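Local structure of enoyl-CoA hydratase (Mycobacterium avium subsp. paratuberculosis, 4LK5) at residues S58-V61 and P62-T65; M71-A74 and A75-E79. The protein probably catalyses the reversible hydration of enoyl-CoA thioesters in the manner of crotonase-family enzymes. All blocks are in the same frame, centred on the assembly; numbering follows the deposited sequence.

Interaction 1: S58-V61 and P62-T65; sequences SLTV and PVIT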
loop_
_atom_site.group_PDB
_atom_site.type_symbol
_atom_site.label_atom_id
_atom_site.label_comp_id
_atom_site.label_asym_id
_atom_site.label_seq_id
_atom_site.Cartn_x
_atom_site.Cartn_y
_atom_site.Cartn_z
ATOM N N SER C 58 -23.038 11.397 15.587
ATOM C CA SER C 58 -23.179 12.231 14.338
ATOM C C SER C 58 -22.336 13.483 14.446
ATOM O O SER C 58 -21.992 13.867 15.528
ATOM C CB SER C 58 -24.627 12.750 14.112
ATOM O OG SER C 58 -25.518 11.768 13.648
ATOM N N LEU C 59 -22.050 14.143 13.332
ATOM C CA LEU C 59 -21.211 15.335 13.370
ATOM C C LEU C 59 -21.916 16.546 12.770
ATOM O O LEU C 59 -22.312 16.524 11.611
ATOM C CB LEU C 59 -19.891 15.049 12.639
ATOM C CG LEU C 59 -18.900 14.094 13.302
ATOM C CD1 LEU C 59 -17.598 13.947 12.514
ATOM C CD2 LEU C 59 -18.583 14.595 14.681
ATOM N N THR C 60 -22.102 17.586 13.576
ATOM C CA THR C 60 -22.618 18.859 13.100
ATOM C C THR C 60 -21.422 19.720 12.856
ATOM O O THR C 60 -20.308 19.378 13.273
ATOM C CB THR C 60 -23.391 19.603 14.185
ATOM O OG1 THR C 60 -22.484 19.935 15.254
ATOM C CG2 THR C 60 -24.542 18.776 14.705
ATOM N N VAL C 61 -21.653 20.880 12.261
ATOM C CA VAL C 61 -20.568 21.790 11.964
ATOM C C VAL C 61 -19.899 22.353 13.219
ATOM O O VAL C 61 -18.672 22.315 13.315
ATOM C CB VAL C 61 -21.036 22.895 11.023
ATOM C CG1 VAL C 61 -19.869 23.780 10.624
ATOM C CG2 VAL C 61 -21.658 22.265 9.786
ATOM N N PRO C 62 -20.691 22.895 14.177
ATOM C CA PRO C 62 -20.079 23.363 15.436
ATOM C C PRO C 62 -19.102 22.350 16.049
ATOM O O PRO C 62 -18.001 22.712 16.464
ATOM C CB PRO C 62 -21.286 23.569 16.369
ATOM C CG PRO C 62 -22.529 23.363 15.525
ATOM C CD PRO C 62 -22.110 23.297 14.088
ATOM N N VAL C 63 -19.501 21.088 16.072
ATOM C CA VAL C 63 -18.675 20.021 16.645
ATOM C C VAL C 63 -17.428 19.660 15.828
ATOM O O VAL C 63 -16.354 19.456 16.407
ATOM C CB VAL C 63 -19.524 18.760 16.918
ATOM C CG1 VAL C 63 -18.692 17.492 16.901
ATOM C CG2 VAL C 63 -20.217 18.895 18.265
ATOM N N ILE C 64 -17.571 19.567 14.509
ATOM C CA ILE C 64 -16.433 19.370 13.623
ATOM C C ILE C 64 -15.465 20.520 13.841
ATOM O O ILE C 64 -14.262 20.298 13.960
ATOM C CB ILE C 64 -16.853 19.290 12.128
ATOM C CG1 ILE C 64 -17.447 17.930 11.791
ATOM C CG2 ILE C 64 -15.668 19.469 11.194
ATOM C CD1 ILE C 64 -18.340 17.944 10.555
ATOM N N THR C 65 -15.979 21.748 13.867
ATOM C CA THR C 65 -15.156 22.934 14.182
ATOM C C THR C 65 -14.426 22.798 15.517
ATOM O O THR C 65 -13.308 23.286 15.677
ATOM C CB THR C 65 -16.011 24.229 14.162
ATOM O OG1 THR C 65 -16.517 24.431 12.829
ATOM C CG2 THR C 65 -15.172 25.499 14.638
#
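Val-61 and Ile-64 meet through the backbone of one and the side chain of the other: Ile-64 CB lies 3.7 Å from Val-61 O, while its CG1 and CD1 fold back over the carbonyl oxygen of Thr-60. That fold follows from a first torsion of -77°, which sets CG1 beside the backbone N of Ile-64 and leads the chain toward Leu-59, whose CB is 3.9 Å from Ile-64 CG1. The two side chains cross at about a right angle, and Leu-59 CD2 reaches past to Val-63 CG1. Val-61 CB lies 3.3 Å from Pro-62 CD. Branched aliphatic residues suit positions 61 and 64, since both touch Ile-114 of helix 113-127, and Ile-64 also Ile-118. Residues 61-65 form the first turn of helix 61-76, with Thr-60 just before it as N-cap: Thr-60 OG1 accepts a weak bond from Val-63 N at 3.3 Å, nearly straight at 165°. The regular helical ladder follows, Ile-64 N giving to Thr-60 O at 3.0 Å and Thr-65 N to Val-61 O at 2.8 Å. First-turn nitrogens have no carbonyl four residues back within the helix, so Pro-62, lacking an N-H, costs nothing there; its CG rests 3.4 Å from Thr-60 OG1. Thr-65 OG1 lies 3.1 Å from Val-61 O, but its strongest polar partner is Glu-117 on helix 113-127.

Interaction 2: M71-A74 and A75-E79; sequences MEYA and ATDPE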
loop_
_atom_site.group_PDB
_atom_site.type_symbol
_atom_site.label_atom_id
_atom_site.label_comp_id
_atom_site.label_asym_id
_atom_site.label_seq_id
_atom_site.Cartn_x
_atom_site.Cartn_y
_atom_site.Cartn_z
HETATM N N MSE C 71 -7.662 20.009 18.003
HETATM C CA MSE C 71 -6.444 19.396 17.455
HETATM C C MSE C 71 -5.401 20.477 17.224
HETATM O O MSE C 71 -4.234 20.308 17.568
HETATM C CB MSE C 71 -6.695 18.604 16.180
HETATM C CG MSE C 71 -7.623 17.439 16.428
HETATM SE SE MSE C 71 -6.766 16.156 17.636
HETATM C CE MSE C 71 -8.414 15.233 18.108
ATOM N N GLU C 72 -5.804 21.619 16.675
ATOM C CA GLU C 72 -4.842 22.722 16.536
ATOM C C GLU C 72 -4.284 23.179 17.904
ATOM O O GLU C 72 -3.058 23.299 18.060
ATOM C CB GLU C 72 -5.443 23.888 15.767
ATOM C CG GLU C 72 -5.664 23.577 14.296
ATOM C CD GLU C 72 -6.225 24.768 13.554
ATOM O OE1 GLU C 72 -6.886 25.605 14.206
ATOM O OE2 GLU C 72 -6.015 24.867 12.329
ATOM N N TYR C 73 -5.160 23.376 18.896
ATOM C CA TYR C 73 -4.704 23.750 20.245
ATOM C C TYR C 73 -3.633 22.798 20.795
ATOM O O TYR C 73 -2.630 23.221 21.367
ATOM C CB TYR C 73 -5.866 23.789 21.242
ATOM C CG TYR C 73 -5.356 24.049 22.614
ATOM C CD1 TYR C 73 -4.807 25.304 22.936
ATOM C CD2 TYR C 73 -5.339 23.043 23.578
ATOM C CE1 TYR C 73 -4.286 25.554 24.191
ATOM C CE2 TYR C 73 -4.832 23.284 24.848
ATOM C CZ TYR C 73 -4.302 24.538 25.149
ATOM O OH TYR C 73 -3.779 24.783 26.405
ATOM N N ALA C 74 -3.858 21.507 20.603
ATOM C CA ALA C 74 -2.995 20.484 21.150
ATOM C C ALA C 74 -1.587 20.446 20.549
ATOM O O ALA C 74 -0.688 19.825 21.131
ATOM C CB ALA C 74 -3.667 19.138 20.989
ATOM N N ALA C 75 -1.391 21.076 19.388
ATOM C CA ALA C 75 -0.056 21.167 18.790
ATOM C C ALA C 75 0.812 22.185 19.505
ATOM O O ALA C 75 2.033 22.051 19.485
ATOM C CB ALA C 75 -0.147 21.519 17.314
ATOM N N THR C 76 0.181 23.204 20.109
ATOM C CA THR C 76 0.896 24.297 20.797
ATOM C C THR C 76 1.272 23.882 22.222
ATOM O O THR C 76 2.375 24.141 22.691
ATOM C CB THR C 76 0.067 25.631 20.854
ATOM O OG1 THR C 76 -1.020 25.555 21.808
ATOM C CG2 THR C 76 -0.484 25.995 19.480
ATOM N N ASP C 77 0.349 23.200 22.890
ATOM C CA ASP C 77 0.424 23.003 24.335
ATOM C C ASP C 77 1.496 21.977 24.772
ATOM O O ASP C 77 1.354 20.779 24.509
ATOM C CB ASP C 77 -0.961 22.598 24.861
ATOM C CG ASP C 77 -1.071 22.746 26.353
ATOM O OD1 ASP C 77 -0.390 21.975 27.064
ATOM O OD2 ASP C 77 -1.814 23.643 26.806
ATOM N N PRO C 78 2.535 22.442 25.499
ATOM C CA PRO C 78 3.682 21.569 25.796
ATOM C C PRO C 78 3.360 20.451 26.797
ATOM O O PRO C 78 4.097 19.462 26.852
ATOM C CB PRO C 78 4.727 22.534 26.365
ATOM C CG PRO C 78 3.940 23.701 26.900
ATOM C CD PRO C 78 2.550 23.677 26.314
ATOM N N GLU C 79 2.265 20.599 27.551
ATOM C CA GLU C 79 1.747 19.534 28.434
ATOM C C GLU C 79 1.200 18.281 27.736
ATOM O O GLU C 79 1.019 17.223 28.391
ATOM C CB GLU C 79 0.637 20.085 29.367
ATOM C CG GLU C 79 1.152 21.023 30.450
ATOM C CD GLU C 79 2.371 20.424 31.123
ATOM O OE1 GLU C 79 2.199 19.421 31.865
ATOM O OE2 GLU C 79 3.498 20.920 30.855
#
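Tyr-73 reaches forward along the C-terminal part of helix 61-76 to meet Thr-76 and Asp-77. Its CB begins by pointing away from residues 75-79, but CG stands anti to the backbone N, with a first torsion of 175°, and the ring swings back toward them. Along one side of the ring, CD1 and CE1 each pass 4.0 Å from Thr-76 OG1, approached obliquely. On the other side CE2 comes to 3.6 Å from Asp-77 OD2. At the tip, CZ sits 3.1 Å from Asp-77 OD2 and the hydroxyl OH donates to the same oxygen; the modelled OH to OD2 separation of 2.3 Å is very short, so its exact length is doubtful. The ring and carboxylate planes are turned 60° from each other. Asp-77 OD1 takes a weak bond from Glu-79 N, so the carboxylate links the tyrosine to the turn that follows.

The backbone bonding here tightens to three-residue spacing. Ala-75 N bonds to Glu-72 O at 3.1 Å, whereas its bond to Met-71 O is weak, at 3.5 Å. Thr-76 bends its hydroxyl back onto its own helix: OG1 gives to Tyr-73 O at 2.9 Å, in the carbonyl plane and on a lone pair, while Thr-76 N reaches the same oxygen from above that plane. The small Ala-74 lets the helix lie close to Phe-46. Selenomethionine Met-71 packs against both strands of this beta-alpha-beta unit, on Val-48, Val-83 and Ile-85, and also against helix 113-127 outside it. Tyr-73 O thus takes two bonds from Thr-76 and a weak third from Asp-77 N, so the threonine hydroxyl helps satisfy a carbonyl whose four-residue bond is weak.

Overall arrangement
Both contacts belong to helix 61-76, interaction 1 where the chain enters it and interaction 2 where it leaves it, with centres about 20 Å apart and no touch between them. Each is partly buried, but the centre of interaction 1 lies nearer the centre of the chain, about 13 Å against 19 Å, and adds a patch of aliphatic side chains to its weak N-cap bond and regular helical bonds. Interaction 2 relies on polar side chains at an exposed end, with its buried alanine and selenomethionine turned to the neighbouring elements. Helix 113-127 flanks both: it receives Ile-64 and Thr-65 near one end of the helix, and Met-71 and Glu-72, the latter salt-bridged to Arg-120, near the other.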